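Local coordinates for phosphatidylinositol transfer protein SFH5 (Saccharomyces cerevisiae, PDB 6W32), which binds and transfers phosphatidylinositol, helps regulate phosphatidylinositol 4,5-bisphosphate at the plasma membrane, and also binds heme b, at residues A[110-118]-A[146-157]. Sequence-based numbering, arbitrary orientation.
With HEM (protoporphyrin IX containing Fe), chain D.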
ATOM      1  N   HIS A 110      -9.957  13.511  -7.490  1.00 67.14           N
ATOM      2  CA  HIS A 110      -9.638  13.805  -6.099  1.00 66.95           C
ATOM      3  C   HIS A 110      -9.302  15.269  -5.953  1.00 60.54           C
ATOM      4  O   HIS A 110      -8.678  15.849  -6.845  1.00 67.61           O
ATOM      5  CB  HIS A 110      -8.471  12.952  -5.591  1.00 58.17           C
ATOM      6  CG  HIS A 110      -8.743  11.491  -5.657  1.00 52.54           C
ATOM      7  ND1 HIS A 110      -9.677  10.877  -4.851  1.00 52.28           N
ATOM      8  CD2 HIS A 110      -8.247  10.529  -6.473  1.00 52.15           C
ATOM      9  CE1 HIS A 110      -9.730   9.591  -5.158  1.00 57.17           C
ATOM     10  NE2 HIS A 110      -8.869   9.354  -6.136  1.00 52.51           N
ATOM     11  N   ASN A 111      -9.706  15.844  -4.820  1.00 53.03           N
ATOM     12  CA  ASN A 111      -9.400  17.231  -4.510  1.00 63.75           C
ATOM     13  C   ASN A 111      -7.970  17.567  -4.920  1.00 69.29           C
ATOM     14  O   ASN A 111      -7.045  16.775  -4.721  1.00 67.79           O
ATOM     15  CB  ASN A 111      -9.626  17.480  -3.017  1.00 63.20           C
ATOM     16  CG  ASN A 111      -9.415  18.936  -2.622  1.00 74.61           C
ATOM     17  OD1 ASN A 111      -8.324  19.474  -2.791  1.00 73.11           O
ATOM     18  ND2 ASN A 111     -10.466  19.581  -2.098  1.00 78.89           N
ATOM     19  N   THR A 112      -7.808  18.728  -5.559  1.00 75.05           N
ATOM     20  CA  THR A 112      -6.554  19.029  -6.242  1.00 73.84           C
ATOM     21  C   THR A 112      -5.406  19.256  -5.257  1.00 73.65           C
ATOM     22  O   THR A 112      -4.292  18.744  -5.465  1.00 72.63           O
ATOM     23  CB  THR A 112      -6.757  20.232  -7.164  1.00 81.18           C
ATOM     24  OG1 THR A 112      -7.460  21.266  -6.455  1.00 85.25           O
ATOM     25  CG2 THR A 112      -7.577  19.822  -8.391  1.00 76.49           C
ATOM     26  N   GLU A 113      -5.659  19.975  -4.158  1.00 67.57           N
ATOM     27  CA  GLU A 113      -4.571  20.169  -3.203  1.00 75.06           C
ATOM     28  C   GLU A 113      -4.111  18.852  -2.583  1.00 73.34           C
ATOM     29  O   GLU A 113      -3.028  18.815  -1.986  1.00 76.11           O
ATOM     30  CB  GLU A 113      -4.951  21.191  -2.109  1.00 76.68           C
ATOM     31  CG  GLU A 113      -6.249  20.932  -1.337  1.00 86.32           C
ATOM     32  CD  GLU A 113      -7.075  22.217  -1.036  1.00 94.40           C
ATOM     33  OE1 GLU A 113      -6.469  23.309  -0.979  1.00 97.12           O
ATOM     34  OE2 GLU A 113      -8.323  22.137  -0.856  1.00 87.48           O
ATOM     35  N   LEU A 114      -4.878  17.770  -2.746  1.00 70.94           N
ATOM     36  CA  LEU A 114      -4.468  16.461  -2.251  1.00 63.44           C
ATOM     37  C   LEU A 114      -3.472  15.798  -3.195  1.00 67.10           C
ATOM     38  O   LEU A 114      -2.421  15.313  -2.751  1.00 65.30           O
ATOM     39  CB  LEU A 114      -5.695  15.575  -2.039  1.00 60.03           C
ATOM     40  CG  LEU A 114      -6.263  15.688  -0.622  1.00 55.22           C
ATOM     41  CD1 LEU A 114      -7.279  14.643  -0.373  1.00 44.66           C
ATOM     42  CD2 LEU A 114      -5.133  15.560   0.398  1.00 61.07           C
ATOM     43  N   GLN A 115      -3.767  15.788  -4.506  1.00 66.31           N
ATOM     44  CA  GLN A 115      -2.838  15.184  -5.464  1.00 67.67           C
ATOM     45  C   GLN A 115      -1.436  15.749  -5.313  1.00 67.36           C
ATOM     46  O   GLN A 115      -0.451  15.021  -5.453  1.00 68.42           O
ATOM     47  CB  GLN A 115      -3.336  15.383  -6.900  1.00 65.93           C
ATOM     48  CG  GLN A 115      -4.765  14.911  -7.088  1.00 75.75           C
ATOM     49  CD  GLN A 115      -5.454  15.487  -8.334  1.00 82.28           C
ATOM     50  OE1 GLN A 115      -4.905  16.356  -9.033  1.00 78.40           O
ATOM     51  NE2 GLN A 115      -6.680  15.000  -8.608  1.00 78.88           N
ATOM     52  N   ASN A 116      -1.331  17.034  -4.996  1.00 70.17           N
ATOM     53  CA  ASN A 116      -0.043  17.687  -4.880  1.00 62.43           C
ATOM     54  C   ASN A 116       0.757  17.214  -3.687  1.00 66.74           C
ATOM     55  O   ASN A 116       1.958  17.519  -3.621  1.00 70.53           O
ATOM     56  CB  ASN A 116      -0.218  19.198  -4.773  1.00 67.00           C
ATOM     57  CG  ASN A 116      -0.437  19.854  -6.113  1.00 74.81           C
ATOM     58  OD1 ASN A 116      -0.278  19.232  -7.175  1.00 72.24           O
ATOM     59  ND2 ASN A 116      -0.816  21.128  -6.075  1.00 77.88           N
ATOM     60  N   VAL A 117       0.148  16.524  -2.722  1.00 61.74           N
ATOM     61  CA  VAL A 117       0.928  16.055  -1.582  1.00 59.53           C
ATOM     62  C   VAL A 117       1.078  14.550  -1.588  1.00 57.56           C
ATOM     63  O   VAL A 117       1.505  13.979  -0.587  1.00 56.33           O
ATOM     64  CB  VAL A 117       0.360  16.539  -0.243  1.00 51.75           C
ATOM     65  CG1 VAL A 117       0.721  17.978  -0.050  1.00 54.58           C
ATOM     66  CG2 VAL A 117      -1.119  16.363  -0.217  1.00 60.05           C
ATOM     67  N   GLY A 118       0.743  13.899  -2.704  1.00 57.03           N
ATOM     68  CA  GLY A 118       1.066  12.507  -2.953  1.00 51.98           C
ATOM     69  C   GLY A 118       2.079  12.366  -4.072  1.00 53.27           C
ATOM     70  O   GLY A 118       1.805  12.720  -5.213  1.00 59.34           O
ATOM     71  N   GLU A 146      -9.785  21.424   6.226  1.00 92.88           N
ATOM     72  CA  GLU A 146     -11.086  21.049   5.672  1.00 89.97           C
ATOM     73  C   GLU A 146     -11.026  19.765   4.853  1.00 82.64           C
ATOM     74  O   GLU A 146     -12.033  19.059   4.749  1.00 76.40           O
ATOM     75  CB  GLU A 146     -11.650  22.184   4.804  1.00 89.06           C
ATOM     76  CG  GLU A 146     -10.893  22.432   3.491  1.00 92.30           C
ATOM     77  CD  GLU A 146      -9.762  23.457   3.616  1.00 95.12           C
ATOM     78  OE1 GLU A 146      -9.551  24.009   4.729  1.00 94.92           O
ATOM     79  OE2 GLU A 146      -9.091  23.710   2.586  1.00 94.06           O
ATOM     80  N   LEU A 147      -9.858  19.442   4.286  1.00 85.96           N
ATOM     81  CA  LEU A 147      -9.647  18.144   3.653  1.00 82.01           C
ATOM     82  C   LEU A 147      -9.931  16.992   4.597  1.00 77.96           C
ATOM     83  O   LEU A 147     -10.154  15.869   4.140  1.00 76.92           O
ATOM     84  CB  LEU A 147      -8.208  18.026   3.154  1.00 75.34           C
ATOM     85  CG  LEU A 147      -7.773  19.163   2.232  1.00 81.70           C
ATOM     86  CD1 LEU A 147      -6.337  19.555   2.507  1.00 69.97           C
ATOM     87  CD2 LEU A 147      -7.967  18.757   0.777  1.00 75.90           C
ATOM     88  N   PHE A 148      -9.917  17.240   5.900  1.00 77.32           N
ATOM     89  CA  PHE A 148     -10.087  16.182   6.875  1.00 75.15           C
ATOM     90  C   PHE A 148     -11.521  16.051   7.376  1.00 74.37           C
ATOM     91  O   PHE A 148     -11.849  15.044   8.014  1.00 73.34           O
ATOM     92  CB  PHE A 148      -9.114  16.418   8.042  1.00 76.13           C
ATOM     93  CG  PHE A 148      -7.669  16.464   7.616  1.00 64.91           C
ATOM     94  CD1 PHE A 148      -6.944  17.643   7.691  1.00 76.72           C
ATOM     95  CD2 PHE A 148      -7.045  15.326   7.129  1.00 59.70           C
ATOM     96  CE1 PHE A 148      -5.596  17.688   7.289  1.00 73.46           C
ATOM     97  CE2 PHE A 148      -5.728  15.354   6.718  1.00 65.10           C
ATOM     98  CZ  PHE A 148      -4.992  16.540   6.798  1.00 68.82           C
ATOM     99  N   GLN A 149     -12.393  17.018   7.082  1.00 79.18           N
ATOM    100  CA  GLN A 149     -13.784  16.890   7.499  1.00 69.55           C
ATOM    101  C   GLN A 149     -14.520  15.868   6.647  1.00 73.77           C
ATOM    102  O   GLN A 149     -15.361  15.129   7.165  1.00 82.14           O
ATOM    103  CB  GLN A 149     -14.502  18.233   7.412  1.00 72.24           C
ATOM    104  CG  GLN A 149     -14.067  19.309   8.371  1.00 75.96           C
ATOM    105  CD  GLN A 149     -14.493  20.693   7.881  1.00 88.66           C
ATOM    106  OE1 GLN A 149     -15.166  20.825   6.851  1.00 88.07           O
ATOM    107  NE2 GLN A 149     -14.097  21.730   8.613  1.00 94.92           N
ATOM    108  N   ASN A 150     -14.259  15.823   5.340  1.00 70.40           N
ATOM    109  CA  ASN A 150     -14.866  14.778   4.519  1.00 66.61           C
ATOM    110  C   ASN A 150     -13.884  13.622   4.537  1.00 59.95           C
ATOM    111  O   ASN A 150     -12.967  13.526   3.720  1.00 61.04           O
ATOM    112  CB  ASN A 150     -15.195  15.265   3.107  1.00 81.05           C
ATOM    113  CG  ASN A 150     -16.064  14.250   2.305  1.00 81.70           C
ATOM    114  OD1 ASN A 150     -16.489  13.199   2.827  1.00 77.80           O
ATOM    115  ND2 ASN A 150     -16.308  14.567   1.028  1.00 78.54           N
ATOM    116  N   VAL A 151     -14.076  12.752   5.519  1.00 58.80           N
ATOM    117  CA  VAL A 151     -13.163  11.646   5.748  1.00 53.03           C
ATOM    118  C   VAL A 151     -13.180  10.692   4.572  1.00 55.71           C
ATOM    119  O   VAL A 151     -12.132  10.308   4.055  1.00 58.07           O
ATOM    120  CB  VAL A 151     -13.534  10.931   7.053  1.00 62.09           C
ATOM    121  CG1 VAL A 151     -12.801   9.611   7.172  1.00 56.71           C
ATOM    122  CG2 VAL A 151     -13.243  11.845   8.227  1.00 61.65           C
ATOM    123  N   ASP A 152     -14.369  10.298   4.120  1.00 64.38           N
ATOM    124  CA  ASP A 152     -14.441   9.262   3.091  1.00 62.56           C
ATOM    125  C   ASP A 152     -13.749   9.686   1.804  1.00 59.18           C
ATOM    126  O   ASP A 152     -13.132   8.854   1.125  1.00 56.87           O
ATOM    127  CB  ASP A 152     -15.887   8.881   2.827  1.00 61.20           C
ATOM    128  CG  ASP A 152     -16.678   8.743   4.109  1.00 81.50           C
ATOM    129  OD1 ASP A 152     -17.713   9.451   4.255  1.00 88.65           O
ATOM    130  OD2 ASP A 152     -16.230   7.950   4.985  1.00 80.05           O
ATOM    131  N   LYS A 153     -13.818  10.964   1.438  1.00 57.34           N
ATOM    132  CA  LYS A 153     -13.157  11.273   0.177  1.00 60.21           C
ATOM    133  C   LYS A 153     -11.643  11.285   0.330  1.00 55.25           C
ATOM    134  O   LYS A 153     -10.928  10.893  -0.598  1.00 54.26           O
ATOM    135  CB  LYS A 153     -13.681  12.572  -0.439  1.00 63.28           C
ATOM    136  CG  LYS A 153     -14.565  12.257  -1.698  1.00 78.11           C
ATOM    137  CD  LYS A 153     -13.790  11.506  -2.862  1.00 73.75           C
ATOM    138  CE  LYS A 153     -14.739  10.685  -3.822  1.00 77.18           C
ATOM    139  NZ  LYS A 153     -14.168  10.328  -5.189  1.00 66.64           N
ATOM    140  N   PHE A 154     -11.133  11.678   1.495  1.00 55.79           N
ATOM    141  CA  PHE A 154      -9.703  11.511   1.751  1.00 54.83           C
ATOM    142  C   PHE A 154      -9.292  10.050   1.603  1.00 53.39           C
ATOM    143  O   PHE A 154      -8.451   9.713   0.764  1.00 52.19           O
ATOM    144  CB  PHE A 154      -9.346  12.017   3.143  1.00 52.67           C
ATOM    145  CG  PHE A 154      -7.882  12.053   3.408  1.00 56.03           C
ATOM    146  CD1 PHE A 154      -7.162  13.219   3.228  1.00 61.65           C
ATOM    147  CD2 PHE A 154      -7.216  10.926   3.861  1.00 60.21           C
ATOM    148  CE1 PHE A 154      -5.797  13.259   3.486  1.00 58.58           C
ATOM    149  CE2 PHE A 154      -5.867  10.951   4.111  1.00 50.55           C
ATOM    150  CZ  PHE A 154      -5.156  12.122   3.915  1.00 56.87           C
ATOM    151  N   VAL A 155      -9.894   9.162   2.410  1.00 50.77           N
ATOM    152  CA  VAL A 155      -9.544   7.746   2.363  1.00 41.76           C
ATOM    153  C   VAL A 155      -9.585   7.226   0.944  1.00 42.32           C
ATOM    154  O   VAL A 155      -8.817   6.342   0.568  1.00 44.76           O
ATOM    155  CB  VAL A 155     -10.463   6.926   3.274  1.00 40.65           C
ATOM    156  CG1 VAL A 155     -10.187   5.457   3.088  1.00 41.30           C
ATOM    157  CG2 VAL A 155     -10.247   7.297   4.701  1.00 42.87           C
ATOM    158  N   ARG A 156     -10.483   7.748   0.125  1.00 52.84           N
ATOM    159  CA  ARG A 156     -10.498   7.269  -1.251  1.00 49.44           C
ATOM    160  C   ARG A 156      -9.301   7.813  -2.018  1.00 51.01           C
ATOM    161  O   ARG A 156      -8.685   7.087  -2.808  1.00 52.36           O
ATOM    162  CB  ARG A 156     -11.807   7.628  -1.922  1.00 47.71           C
ATOM    163  CG  ARG A 156     -12.979   6.815  -1.471  1.00 44.29           C
ATOM    164  CD  ARG A 156     -14.062   6.795  -2.597  1.00 49.11           C
ATOM    165  NE  ARG A 156     -13.900   5.693  -3.543  1.00 39.59           N
ATOM    166  CZ  ARG A 156     -14.348   4.471  -3.285  1.00 44.40           C
ATOM    167  NH1 ARG A 156     -14.169   3.483  -4.163  1.00 39.32           N
ATOM    168  NH2 ARG A 156     -14.977   4.250  -2.120  1.00 40.88           N
ATOM    169  N   TYR A 157      -8.920   9.066  -1.754  1.00 50.09           N
ATOM    170  CA  TYR A 157      -7.700   9.611  -2.342  1.00 49.68           C
ATOM    171  C   TYR A 157      -6.501   8.718  -2.035  1.00 56.78           C
ATOM    172  O   TYR A 157      -5.818   8.244  -2.954  1.00 57.94           O
ATOM    173  CB  TYR A 157      -7.443  11.026  -1.821  1.00 51.19           C
ATOM    174  CG  TYR A 157      -6.021  11.402  -2.012  1.00 51.37           C
ATOM    175  CD1 TYR A 157      -5.516  11.623  -3.284  1.00 55.43           C
ATOM    176  CD2 TYR A 157      -5.153  11.475  -0.937  1.00 58.41           C
ATOM    177  CE1 TYR A 157      -4.183  11.940  -3.474  1.00 59.41           C
ATOM    178  CE2 TYR A 157      -3.808  11.780  -1.116  1.00 57.96           C
ATOM    179  CZ  TYR A 157      -3.338  12.009  -2.383  1.00 57.50           C
ATOM    180  OH  TYR A 157      -2.020  12.318  -2.551  1.00 63.92           O
TER
HETATM  181  CHA HEM D 301      -0.377   7.521  10.005  1.00 52.04           C
HETATM  182  CHB HEM D 301      -1.883  11.892   8.726  1.00 50.11           C
HETATM  183  CHC HEM D 301       1.039  13.832  12.054  1.00 48.15           C
HETATM  184  CHD HEM D 301       2.923   9.438  12.996  1.00 43.55           C
HETATM  185  C1A HEM D 301      -1.023   8.551   9.376  1.00 50.88           C
HETATM  186  C2A HEM D 301      -2.035   8.353   8.381  1.00 46.50           C
HETATM  187  C3A HEM D 301      -2.504   9.567   8.025  1.00 48.65           C
HETATM  188  C4A HEM D 301      -1.749  10.542   8.795  1.00 46.92           C
HETATM  189  CMA HEM D 301      -3.586   9.977   6.995  1.00 41.29           C
HETATM  190  CAA HEM D 301      -2.443   6.921   7.999  1.00 44.41           C
HETATM  191  CBA HEM D 301      -2.006   6.380   6.658  1.00 42.80           C
HETATM  192  CGA HEM D 301      -1.079   7.205   5.849  1.00 45.79           C
HETATM  193  O1A HEM D 301      -1.641   8.219   5.329  1.00 50.90           O
HETATM  194  O2A HEM D 301      -0.294   6.464   5.170  1.00 45.65           O
HETATM  195  C1B HEM D 301      -1.273  12.792   9.550  1.00 47.66           C
HETATM  196  C2B HEM D 301      -1.534  14.204   9.557  1.00 47.62           C
HETATM  197  C3B HEM D 301      -0.736  14.756  10.473  1.00 52.75           C
HETATM  198  C4B HEM D 301       0.067  13.697  11.084  1.00 54.80           C
HETATM  199  CMB HEM D 301      -2.563  14.882   8.629  1.00 56.58           C
HETATM  200  CAB HEM D 301      -0.642  16.258  10.820  1.00 54.14           C
HETATM  201  CBB HEM D 301      -0.739  16.693  12.063  1.00 61.44           C
HETATM  202  C1C HEM D 301       1.834  12.851  12.615  1.00 50.77           C
HETATM  203  C2C HEM D 301       2.887  12.984  13.648  1.00 53.49           C
HETATM  204  C3C HEM D 301       3.398  11.758  13.900  1.00 50.13           C
HETATM  205  C4C HEM D 301       2.706  10.805  13.045  1.00 48.51           C
HETATM  206  CMC HEM D 301       3.346  14.304  14.323  1.00 47.60           C
HETATM  207  CAC HEM D 301       4.537  11.410  14.897  1.00 56.98           C
HETATM  208  CBC HEM D 301       5.525  10.543  14.573  1.00 48.62           C
HETATM  209  C1D HEM D 301       2.186   8.498  12.328  1.00 47.15           C
HETATM  210  C2D HEM D 301       2.313   7.065  12.437  1.00 46.26           C
HETATM  211  C3D HEM D 301       1.240   6.496  11.504  1.00 44.33           C
HETATM  212  C4D HEM D 301       0.605   7.633  10.933  1.00 44.67           C
HETATM  213  CMD HEM D 301       3.289   6.244  13.283  1.00 44.31           C
HETATM  214  CAD HEM D 301       0.884   5.051  11.136  1.00 38.12           C
HETATM  215  CBD HEM D 301       1.376   4.830   9.701  1.00 37.27           C
HETATM  216  CGD HEM D 301       1.149   3.383   9.340  1.00 40.15           C
HETATM  217  O1D HEM D 301       1.346   3.024   8.132  1.00 40.94           O
HETATM  218  O2D HEM D 301       0.526   2.664  10.193  1.00 30.80           O
HETATM  219  NA  HEM D 301      -0.877   9.887   9.622  1.00 48.39           N
HETATM  220  NB  HEM D 301      -0.299  12.515  10.488  1.00 53.57           N
HETATM  221  NC  HEM D 301       1.782  11.534  12.323  1.00 47.56           N
HETATM  222  ND  HEM D 301       1.142   8.796  11.433  1.00 48.78           N
HETATM  223 FE   HEM D 301       0.515  10.696  10.890  1.00 53.17          FE
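Tyr-157 of helix 151-166 packs against the short helix 112-115, its ring lying flat beneath Leu-114, and the pair illustrates how one aromatic side chain can join two parts of a fold. In a CH-pi contact, Leu-114 CB stands over the middle of the Tyr-157 ring, 4.0 Å from its centroid, while Leu-114 CD1 leans on Tyr-157 CG. With CG anti to the backbone N (chi1 160°), the tyrosine reaches out from helix 151-166 and brings its OH to the turn 115-118, where Tyr-157 OH comes 3.0 Å from Leu-114 O and Gly-118 CA meets the ring edge. His-110 adds an aromatic pair: Tyr-157 points an edge at the imidazole face in a T-shaped pair, planes at 74°, and Tyr-157 CA packs over that face, 3.7 Å from the His-110 ring centroid. The imidazole is held by a hydrogen bond from NE2 to Cys-104 O. Leu-147 CD2 rests against Asn-111 and Glu-113, 3.5 Å from Glu-113 CG, and also touches Leu-114. The Glu-113 carboxylate lies near that of Glu-146, a proximity probably eased by the salt bridge from Glu-113 to Lys-144. Leu-114 CD1 meets Phe-154 CD1 at 3.9 Å, the side chains crossing at about a right angle, and Phe-154 CE2 lies 3.8 Å from heme CMA. Beside the heme pocket, then, the join rests mainly on apolar packing and ring contacts, while the polar ends of His-110 and Glu-113 are paired with Cys-104 and Lys-144.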